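Local coordinates for protein phosphopantetheine adenylyltransferase (PDB 3DO8) that probably catalyses the reversible transfer of an adenylyl group from ATP to 4'-phosphopantetheine, giving dephospho-CoA and pyrophosphate on the coenzyme A pathway, at residues A[12-15]-A[16-19]; A[54-57]-A[58-62]; A[77-80]-A[81-85]. One frame throughout, in Å; residues are numbered along the deposited sequence.

How the interactions relate
All three contacts are local, and they follow one another along the chain without nesting or crossing. Interaction 1 comes first, where the loop after strand 3-7 turns into helix 14-27, the helix of the beta-alpha-beta unit that ends in strand 31-36. Interaction 2 lies within helix 51-66, which runs back to the edge strand 71-75. These two meet directly, K17 CB lying 3.5 Å from Y61 OH where the helices pack. Interaction 3 shapes the connection that leaves strand 71-75 and crosses to strand 89-92, beyond strand 3-7 in the sheet. Its centre is about 22 Å from that of interaction 1, on the opposite side of the chain's centre.

Interaction 1. Residues A[12-15]-A[16-19]; sequences LHEG and HKKL
H13 and H16 are the two histidines of the HxGH signature (here HEGH) of the cytidylyltransferase-like nucleotidyltransferases, a motif that in relatives lies at the ATP site at the start of the first helix. Their imidazoles stack face to face, with centroids 3.8 Å apart and planes only 18° from parallel. CD2 of H16 comes over the centre of the H13 ring, whereas CE1 of H13 lies toward the rim of the H16 ring. The first torsion of H13 helps to bring this about: its CG sits between the backbone N and the carbonyl carbon (chi1 58°), which folds the ring back over the first turn. W122 meets both imidazoles edge to face, and F9 adjoins H16.

H13 is the N-cap residue, and its carbonyl starts the helical bonding: K17 N donates to H13 O at 3.0 Å. L19 N makes the equivalent bond to G15 O. Glycine suits position 15 because a beta carbon there would run into CE1 of the folded-back H13 ring. L12, just before the motif, is apolar where it meets H16, its CD2 lying 3.6 Å from H16 CB.

E14, which is exposed, lays its carboxylate across the K18 chain. Its salt bridge, however, is with R138, and K18 NZ remains 5.0 Å from E14 OE2. A long lysine suits position 18, since it carries the ammonium on to S133, and weakly to T116 of the second subunit, while its aliphatic part passes the glutamate. The closest side-chain approach of this pair is K18 CG to E14 OE2, at 3.5 Å.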
ATOM      1  N   LEU A  12      -9.136  16.131   8.200  1.00 17.04           N
ATOM      2  CA  LEU A  12      -8.870  14.704   8.167  1.00 16.16           C
ATOM      3  C   LEU A  12      -9.930  14.043   7.295  1.00 15.29           C
ATOM      4  O   LEU A  12     -11.081  13.865   7.736  1.00 16.60           O
ATOM      5  CB  LEU A  12      -8.887  14.147   9.584  1.00 16.49           C
ATOM      6  CG  LEU A  12      -8.467  12.682   9.770  1.00 18.74           C
ATOM      7  CD1 LEU A  12      -9.307  11.661   9.013  1.00 25.35           C
ATOM      8  CD2 LEU A  12      -7.084  12.479   9.385  1.00 20.51           C
ATOM      9  N   HIS A  13      -9.570  13.717   6.053  1.00 14.14           N
ATOM     10  CA  HIS A  13     -10.544  13.284   5.041  1.00 15.00           C
ATOM     11  C   HIS A  13     -10.404  11.819   4.703  1.00 13.50           C
ATOM     12  O   HIS A  13      -9.554  11.112   5.280  1.00 13.42           O
ATOM     13  CB  HIS A  13     -10.463  14.165   3.789  1.00 15.48           C
ATOM     14  CG  HIS A  13      -9.124  14.202   3.121  1.00 15.70           C
ATOM     15  ND1 HIS A  13      -8.453  13.072   2.692  1.00 17.16           N
ATOM     16  CD2 HIS A  13      -8.326  15.253   2.804  1.00 17.76           C
ATOM     17  CE1 HIS A  13      -7.319  13.435   2.117  1.00 18.91           C
ATOM     18  NE2 HIS A  13      -7.216  14.752   2.176  1.00 18.16           N
ATOM     19  N   GLU A  14     -11.241  11.344   3.796  1.00 14.72           N
ATOM     20  CA  GLU A  14     -11.340   9.921   3.499  1.00 14.66           C
ATOM     21  C   GLU A  14     -10.019   9.383   2.938  1.00 13.85           C
ATOM     22  O   GLU A  14      -9.629   8.251   3.224  1.00 14.59           O
ATOM     23  CB  GLU A  14     -12.516   9.639   2.545  1.00 15.83           C
ATOM     24  CG  GLU A  14     -12.591   8.172   2.090  1.00 19.31           C
ATOM     25  CD  GLU A  14     -12.599   7.170   3.259  1.00 27.14           C
ATOM     26  OE1 GLU A  14     -13.247   7.468   4.305  1.00 35.57           O
ATOM     27  OE2 GLU A  14     -11.978   6.075   3.138  1.00 31.01           O
ATOM     28  N   GLY A  15      -9.308  10.219   2.191  1.00 13.70           N
ATOM     29  CA  GLY A  15      -7.978   9.865   1.715  1.00 13.84           C
ATOM     30  C   GLY A  15      -7.023   9.558   2.856  1.00 13.31           C
ATOM     31  O   GLY A  15      -6.325   8.524   2.867  1.00 13.77           O
ATOM     32  N   HIS A  16      -6.967  10.466   3.837  1.00 12.59           N
ATOM     33  CA  HIS A  16      -6.118  10.256   5.002  1.00 13.43           C
ATOM     34  C   HIS A  16      -6.507   8.955   5.701  1.00 13.14           C
ATOM     35  O   HIS A  16      -5.657   8.206   6.189  1.00 13.69           O
ATOM     36  CB  HIS A  16      -6.212  11.363   6.040  1.00 13.25           C
ATOM     37  CG  HIS A  16      -5.809  12.718   5.560  1.00 14.67           C
ATOM     38  ND1 HIS A  16      -4.550  13.019   5.076  1.00 16.09           N
ATOM     39  CD2 HIS A  16      -6.503  13.879   5.560  1.00 13.92           C
ATOM     40  CE1 HIS A  16      -4.507  14.311   4.774  1.00 14.34           C
ATOM     41  NE2 HIS A  16      -5.684  14.843   5.039  1.00 18.20           N
ATOM     42  N   LYS A  17      -7.802   8.706   5.822  1.00 12.70           N
ATOM     43  CA  LYS A  17      -8.265   7.493   6.462  1.00 13.29           C
ATOM     44  C   LYS A  17      -7.812   6.229   5.730  1.00 12.95           C
ATOM     45  O   LYS A  17      -7.476   5.214   6.375  1.00 13.58           O
ATOM     46  CB  LYS A  17      -9.755   7.554   6.705  1.00 13.51           C
ATOM     47  CG  LYS A  17     -10.110   8.741   7.610  1.00 14.06           C
ATOM     48  CD  LYS A  17     -11.615   8.887   7.805  1.00 15.90           C
ATOM     49  CE  LYS A  17     -11.965  10.110   8.620  1.00 17.87           C
ATOM     50  NZ  LYS A  17     -13.450  10.312   8.805  1.00 18.53           N
ATOM     51  N   LYS A  18      -7.723   6.290   4.400  1.00 12.91           N
ATOM     52  CA  LYS A  18      -7.189   5.145   3.662  1.00 13.91           C
ATOM     53  C   LYS A  18      -5.715   4.945   3.977  1.00 13.08           C
ATOM     54  O   LYS A  18      -5.260   3.816   4.185  1.00 13.01           O
ATOM     55  CB  LYS A  18      -7.401   5.298   2.171  1.00 14.14           C
ATOM     56  CG  LYS A  18      -8.860   5.256   1.745  1.00 16.78           C
ATOM     57  CD  LYS A  18      -9.063   5.600   0.274  1.00 19.10           C
ATOM     58  CE  LYS A  18     -10.480   5.213  -0.181  1.00 22.60           C
ATOM     59  NZ  LYS A  18     -10.625   5.524  -1.624  1.00 27.88           N
ATOM     60  N   LEU A  19      -4.964   6.036   4.000  1.00 12.55           N
ATOM     61  CA  LEU A  19      -3.542   5.951   4.319  1.00 12.88           C
ATOM     62  C   LEU A  19      -3.344   5.326   5.707  1.00 12.80           C
ATOM     63  O   LEU A  19      -2.469   4.477   5.915  1.00 12.07           O
ATOM     64  CB  LEU A  19      -2.907   7.337   4.317  1.00 14.18           C
ATOM     65  CG  LEU A  19      -2.809   8.127   3.026  1.00 17.04           C
ATOM     66  CD1 LEU A  19      -1.847   9.338   3.201  1.00 18.47           C
ATOM     67  CD2 LEU A  19      -2.382   7.222   1.892  1.00 19.93           C
TER

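Interaction 2. Residues A[54-57]-A[58-62]; sequences RAEN and VKRYV
N57 and R60 face one another across one helical turn, with N57 OD1 at the edge of the guanidinium and in its plane, 3.7 Å from R60 NH1. Two waters fill the step between them. Water 1 donates to N57 OD1 at 2.9 Å and accepts from R60 NH1; water 2 does the same, lying 2.7 Å from R60 NH1. The four atoms form a ring in which the amide oxygen takes two hydrogens and NH1 gives two. Asparagine suits this place because its short side chain offers a carbonyl oxygen near the backbone, while the arginine, extended from CG to NE, brings NH1 alongside. The amide and guanidinium planes are turned 50° against each other, and CB of E56 lies over one face of the guanidinium, 3.9 Å from R60 NH1.

E56 is modelled in a salt bridge with K59, three residues on. Its chain bends at the second torsion (chi2 -58°) and that of K59 at the third (chi3 -71°), which turns the two charged ends toward each other; the modelled separation is improbably short, so the exact place of OE2 is doubtful.

These pairs ride on the i to i+4 bonding of helix 51-66, one of the helices packed on the parallel sheet of this Rossmann-like nucleotidyltransferase fold. K59 N donates to A55 O at 2.9 Å, and R60 N to E56 O at 2.8 Å. Where the helix meets the sheet its residues are mostly apolar: V58 touches I33, and A55, small enough for close packing, touches I72. V62 leans on I20 and I24 of helix 14-27. The guanidinium of R54 pairs with D38 and is hydrogen-bonded to the carbonyl oxygens of T8, T36 and L49.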
ATOM      1  N   ARG A  54      -4.653  19.378  15.136  1.00 11.96           N
ATOM      2  CA  ARG A  54      -4.511  18.371  14.072  1.00 13.00           C
ATOM      3  C   ARG A  54      -4.009  17.023  14.627  1.00 12.32           C
ATOM      4  O   ARG A  54      -4.548  15.963  14.301  1.00 13.11           O
ATOM      5  CB  ARG A  54      -3.625  18.901  12.936  1.00 12.76           C
ATOM      6  CG  ARG A  54      -4.278  20.083  12.224  1.00 14.19           C
ATOM      7  CD  ARG A  54      -3.442  20.653  11.093  1.00 14.34           C
ATOM      8  NE  ARG A  54      -2.299  21.419  11.553  1.00 14.76           N
ATOM      9  CZ  ARG A  54      -1.029  21.061  11.449  1.00 15.21           C
ATOM     10  NH1 ARG A  54      -0.672  19.895  10.926  1.00 15.32           N
ATOM     11  NH2 ARG A  54      -0.106  21.905  11.902  1.00 14.70           N
ATOM     12  N   ALA A  55      -2.993  17.072  15.471  1.00 12.64           N
ATOM     13  CA  ALA A  55      -2.480  15.861  16.128  1.00 12.66           C
ATOM     14  C   ALA A  55      -3.572  15.178  16.951  1.00 13.07           C
ATOM     15  O   ALA A  55      -3.736  13.966  16.867  1.00 12.99           O
ATOM     16  CB  ALA A  55      -1.245  16.178  16.994  1.00 12.53           C
ATOM     17  N   GLU A  56      -4.334  15.946  17.730  1.00 13.42           N
ATOM     18  CA  GLU A  56      -5.419  15.350  18.532  1.00 14.14           C
ATOM     19  C   GLU A  56      -6.525  14.774  17.668  1.00 13.71           C
ATOM     20  O   GLU A  56      -7.087  13.721  17.974  1.00 13.72           O
ATOM     21  CB  GLU A  56      -5.987  16.362  19.547  1.00 16.10           C
ATOM     22  CG  GLU A  56      -5.095  16.615  20.745  1.00 22.93           C
ATOM     23  CD  GLU A  56      -4.763  15.332  21.541  1.00 26.82           C
ATOM     24  OE1 GLU A  56      -5.683  14.500  21.804  1.00 30.93           O
ATOM     25  OE2 GLU A  56      -3.578  15.160  21.893  1.00 33.09           O
ATOM     26  N   ASN A  57      -6.819  15.439  16.555  1.00 12.65           N
ATOM     27  CA  ASN A  57      -7.808  14.904  15.623  1.00 12.31           C
ATOM     28  C   ASN A  57      -7.400  13.537  15.101  1.00 11.13           C
ATOM     29  O   ASN A  57      -8.217  12.614  15.021  1.00 12.57           O
ATOM     30  CB  ASN A  57      -8.079  15.864  14.472  1.00 12.47           C
ATOM     31  CG  ASN A  57      -8.835  17.120  14.924  1.00 13.75           C
ATOM     32  OD1 ASN A  57      -9.424  17.150  16.028  1.00 15.72           O
ATOM     33  ND2 ASN A  57      -8.813  18.180  14.076  1.00 13.88           N
ATOM     34  N   VAL A  58      -6.119  13.394  14.765  1.00 11.74           N
ATOM     35  CA  VAL A  58      -5.609  12.103  14.274  1.00 11.83           C
ATOM     36  C   VAL A  58      -5.661  11.065  15.401  1.00 12.12           C
ATOM     37  O   VAL A  58      -6.139   9.949  15.215  1.00 11.96           O
ATOM     38  CB  VAL A  58      -4.189  12.216  13.742  1.00 11.58           C
ATOM     39  CG1 VAL A  58      -3.602  10.805  13.413  1.00 12.05           C
ATOM     40  CG2 VAL A  58      -4.164  13.121  12.490  1.00 11.65           C
ATOM     41  N   LYS A  59      -5.208  11.458  16.574  1.00 13.04           N
ATOM     42  CA  LYS A  59      -5.201  10.550  17.726  1.00 14.82           C
ATOM     43  C   LYS A  59      -6.597  10.040  18.057  1.00 13.71           C
ATOM     44  O   LYS A  59      -6.776   8.828  18.275  1.00 13.83           O
ATOM     45  CB  LYS A  59      -4.561  11.212  18.943  1.00 15.36           C
ATOM     46  CG  LYS A  59      -3.052  11.281  18.839  1.00 18.62           C
ATOM     47  CD  LYS A  59      -2.426  11.658  20.186  1.00 21.46           C
ATOM     48  CE  LYS A  59      -2.681  13.051  20.528  1.00 26.55           C
ATOM     49  NZ  LYS A  59      -2.082  13.377  21.896  1.00 28.78           N
ATOM     50  N   ARG A  60      -7.593  10.935  18.053  1.00 13.45           N
ATOM     51  CA  ARG A  60      -8.945  10.525  18.420  1.00 14.28           C
ATOM     52  C   ARG A  60      -9.553   9.598  17.400  1.00 13.44           C
ATOM     53  O   ARG A  60     -10.315   8.677  17.732  1.00 14.12           O
ATOM     54  CB  ARG A  60      -9.855  11.720  18.607  1.00 14.99           C
ATOM     55  CG  ARG A  60      -9.549  12.505  19.820  1.00 16.69           C
ATOM     56  CD  ARG A  60     -10.725  13.434  20.142  1.00 20.50           C
ATOM     57  NE  ARG A  60     -10.322  14.438  21.123  1.00 27.44           N
ATOM     58  CZ  ARG A  60      -9.940  15.676  20.821  1.00 29.25           C
ATOM     59  NH1 ARG A  60      -9.897  16.077  19.548  1.00 26.46           N
ATOM     60  NH2 ARG A  60      -9.574  16.494  21.798  1.00 32.48           N
ATOM     61  N   TYR A  61      -9.254   9.882  16.136  1.00 11.76           N
ATOM     62  CA  TYR A  61      -9.756   9.053  15.016  1.00 12.36           C
ATOM     63  C   TYR A  61      -9.196   7.633  15.131  1.00 11.63           C
ATOM     64  O   TYR A  61      -9.929   6.632  15.067  1.00 12.36           O
ATOM     65  CB  TYR A  61      -9.412   9.678  13.653  1.00 13.47           C
ATOM     66  CG  TYR A  61      -9.720   8.710  12.547  1.00 11.48           C
ATOM     67  CD1 TYR A  61     -11.023   8.510  12.132  1.00 12.93           C
ATOM     68  CD2 TYR A  61      -8.716   7.934  11.960  1.00 11.47           C
ATOM     69  CE1 TYR A  61     -11.330   7.593  11.190  1.00 15.21           C
ATOM     70  CE2 TYR A  61      -9.008   6.996  10.976  1.00 11.88           C
ATOM     71  CZ  TYR A  61     -10.340   6.833  10.591  1.00 13.60           C
ATOM     72  OH  TYR A  61     -10.736   5.921   9.657  1.00 15.02           O
ATOM     73  N   VAL A  62      -7.878   7.536  15.284  1.00 11.58           N
ATOM     74  CA  VAL A  62      -7.231   6.234  15.445  1.00 11.94           C
ATOM     75  C   VAL A  62      -7.731   5.470  16.690  1.00 12.08           C
ATOM     76  O   VAL A  62      -7.979   4.264  16.624  1.00 13.31           O
ATOM     77  CB  VAL A  62      -5.703   6.359  15.400  1.00 11.30           C
ATOM     78  CG1 VAL A  62      -5.044   5.006  15.728  1.00 11.56           C
ATOM     79  CG2 VAL A  62      -5.285   6.908  13.991  1.00 11.07           C
TER
HETATM   80  O   HOH W   1      -8.546  18.524  18.382  1.00 21.29           O
HETATM   81  O   HOH W   2     -11.300  15.489  17.275  1.00 40.34           O

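Interaction 3. Residues A[77-80]-A[81-85]; sequences NPYG and KTLDV
From Y79 to T82 the backbone makes a type II' beta turn, which overlaps a type I turn running from N77 to G80. G80 occupies the second position of the II' turn with phi 54° and psi -130°, a conformation that glycine adopts readily and in which a beta carbon would strike K81 N. Y79 O accepts twice from T82. The amide N donates at 2.9 Å from above the carbonyl plane, while the hydroxyl OG1 donates at 2.6 Å in that plane, on a lone pair. Threonine suits the place because OG1, set between its own backbone N and carbonyl carbon (chi1 64°), turns back to the same oxygen as the amide. Water 3 ties the next step together, donating to G80 O at 2.8 Å and accepting from L83 N.

L83 supplies the apolar half of the contact. Its CD1 lies over one face of the Y79 ring, 3.7 Å from the centroid, in a CH-pi contact displaced toward the rim, and its CG approaches Y79 CD1 to 3.5 Å. Tyrosine suits its place because the flat ring can offer a face to the branched leucine while also packing on helix 97-110. N77 comes to the ring's edge: its OD1 accepts from Y79 N at 2.8 Å, completing an Asx turn, and its ND2 gives a weak bond to G80 O. Replacing Y79 with an alanine would probably leave CD1 of L83 without the ring face it rests on and open a gap toward M99 and I103.

The two turns belong to the connection between strands 71-75 and 89-92, and helix 97-110 lies against them. The Y79 ring packs on M99, I103 and K106 of that helix, T82 also touches I103, and R107 NH1 bonds the carbonyl oxygens of T82 and V85, holding the 82-85 part of the connection to the same helix.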
ATOM      1  N   ASN A  77      10.855  19.318   9.200  1.00 16.68           N
ATOM      2  CA  ASN A  77      11.587  19.452   7.953  1.00 16.46           C
ATOM      3  C   ASN A  77      10.948  18.480   6.968  1.00 17.27           C
ATOM      4  O   ASN A  77      10.170  17.602   7.378  1.00 15.70           O
ATOM      5  CB  ASN A  77      13.081  19.176   8.208  1.00 15.99           C
ATOM      6  CG  ASN A  77      13.384  17.695   8.340  1.00 15.62           C
ATOM      7  OD1 ASN A  77      13.465  16.997   7.344  1.00 16.24           O
ATOM      8  ND2 ASN A  77      13.578  17.212   9.569  1.00 17.12           N
ATOM      9  N   PRO A  78      11.253  18.626   5.665  1.00 18.76           N
ATOM     10  CA  PRO A  78      10.573  17.811   4.643  1.00 19.15           C
ATOM     11  C   PRO A  78      10.687  16.291   4.819  1.00 18.58           C
ATOM     12  O   PRO A  78       9.826  15.532   4.363  1.00 20.15           O
ATOM     13  CB  PRO A  78      11.273  18.216   3.351  1.00 19.82           C
ATOM     14  CG  PRO A  78      11.807  19.549   3.599  1.00 21.04           C
ATOM     15  CD  PRO A  78      12.184  19.604   5.070  1.00 19.89           C
ATOM     16  N   TYR A  79      11.764  15.847   5.443  1.00 17.34           N
ATOM     17  CA  TYR A  79      12.020  14.436   5.614  1.00 16.20           C
ATOM     18  C   TYR A  79      11.488  13.861   6.896  1.00 15.47           C
ATOM     19  O   TYR A  79      11.469  12.631   7.052  1.00 15.10           O
ATOM     20  CB  TYR A  79      13.522  14.172   5.629  1.00 15.90           C
ATOM     21  CG  TYR A  79      14.179  14.514   4.339  1.00 15.48           C
ATOM     22  CD1 TYR A  79      14.371  13.551   3.360  1.00 17.45           C
ATOM     23  CD2 TYR A  79      14.600  15.808   4.074  1.00 14.04           C
ATOM     24  CE1 TYR A  79      14.965  13.880   2.175  1.00 16.85           C
ATOM     25  CE2 TYR A  79      15.185  16.138   2.888  1.00 16.91           C
ATOM     26  CZ  TYR A  79      15.369  15.173   1.933  1.00 15.93           C
ATOM     27  OH  TYR A  79      16.000  15.512   0.757  1.00 18.91           O
ATOM     28  N   GLY A  80      11.121  14.721   7.838  1.00 15.25           N
ATOM     29  CA  GLY A  80      10.833  14.255   9.200  1.00 15.81           C
ATOM     30  C   GLY A  80      12.012  13.471   9.703  1.00 15.93           C
ATOM     31  O   GLY A  80      13.155  13.930   9.595  1.00 15.35           O
ATOM     32  N   LYS A  81      11.736  12.277  10.222  1.00 15.81           N
ATOM     33  CA  LYS A  81      12.769  11.390  10.740  1.00 17.49           C
ATOM     34  C   LYS A  81      13.237  10.330   9.736  1.00 15.60           C
ATOM     35  O   LYS A  81      14.000   9.433  10.077  1.00 15.50           O
ATOM     36  CB  LYS A  81      12.265  10.645  11.980  1.00 18.87           C
ATOM     37  CG  LYS A  81      11.901  11.494  13.197  1.00 23.70           C
ATOM     38  CD  LYS A  81      11.597  10.546  14.375  1.00 24.41           C
ATOM     39  CE  LYS A  81      10.297   9.673  14.162  1.00 29.76           C
ATOM     40  NZ  LYS A  81      10.365   8.287  14.799  1.00 31.50           N
ATOM     41  N   THR A  82      12.781  10.424   8.499  1.00 14.47           N
ATOM     42  CA  THR A  82      12.958   9.312   7.578  1.00 14.90           C
ATOM     43  C   THR A  82      14.362   9.158   7.009  1.00 14.91           C
ATOM     44  O   THR A  82      14.621   8.195   6.332  1.00 15.20           O
ATOM     45  CB  THR A  82      11.980   9.402   6.391  1.00 14.78           C
ATOM     46  OG1 THR A  82      12.280  10.578   5.648  1.00 13.78           O
ATOM     47  CG2 THR A  82      10.510   9.379   6.860  1.00 14.24           C
ATOM     48  N   LEU A  83      15.294  10.085   7.297  1.00 14.68           N
ATOM     49  CA  LEU A  83      16.688   9.877   6.909  1.00 16.16           C
ATOM     50  C   LEU A  83      17.505   9.266   8.030  1.00 17.95           C
ATOM     51  O   LEU A  83      18.669   8.960   7.842  1.00 19.26           O
ATOM     52  CB  LEU A  83      17.333  11.200   6.490  1.00 15.28           C
ATOM     53  CG  LEU A  83      16.731  11.871   5.268  1.00 13.89           C
ATOM     54  CD1 LEU A  83      17.492  13.124   4.906  1.00 14.46           C
ATOM     55  CD2 LEU A  83      16.644  10.904   4.095  1.00 15.10           C
ATOM     56  N   ASP A  84      16.896   9.120   9.200  1.00 18.26           N
ATOM     57  CA  ASP A  84      17.595   8.733  10.419  1.00 19.93           C
ATOM     58  C   ASP A  84      17.075   7.364  10.880  1.00 20.58           C
ATOM     59  O   ASP A  84      17.833   6.382  10.976  1.00 23.22           O
ATOM     60  CB  ASP A  84      17.340   9.830  11.472  1.00 20.41           C
ATOM     61  CG  ASP A  84      18.351   9.842  12.579  1.00 23.44           C
ATOM     62  OD1 ASP A  84      19.465   9.299  12.396  1.00 24.14           O
ATOM     63  OD2 ASP A  84      18.017  10.422  13.634  1.00 28.03           O
ATOM     64  N   VAL A  85      15.777   7.279  11.091  1.00 19.96           N
ATOM     65  CA  VAL A  85      15.146   6.051  11.572  1.00 20.01           C
ATOM     66  C   VAL A  85      15.012   5.067  10.441  1.00 19.61           C
ATOM     67  O   VAL A  85      14.724   5.459   9.285  1.00 20.17           O
ATOM     68  CB  VAL A  85      13.747   6.356  12.161  1.00 20.71           C
ATOM     69  CG1 VAL A  85      12.996   5.045  12.595  1.00 20.75           C
ATOM     70  CG2 VAL A  85      13.839   7.360  13.291  1.00 21.26           C
TER
HETATM   71  O   HOH W   3      15.470  12.464   8.989  1.00 19.59           O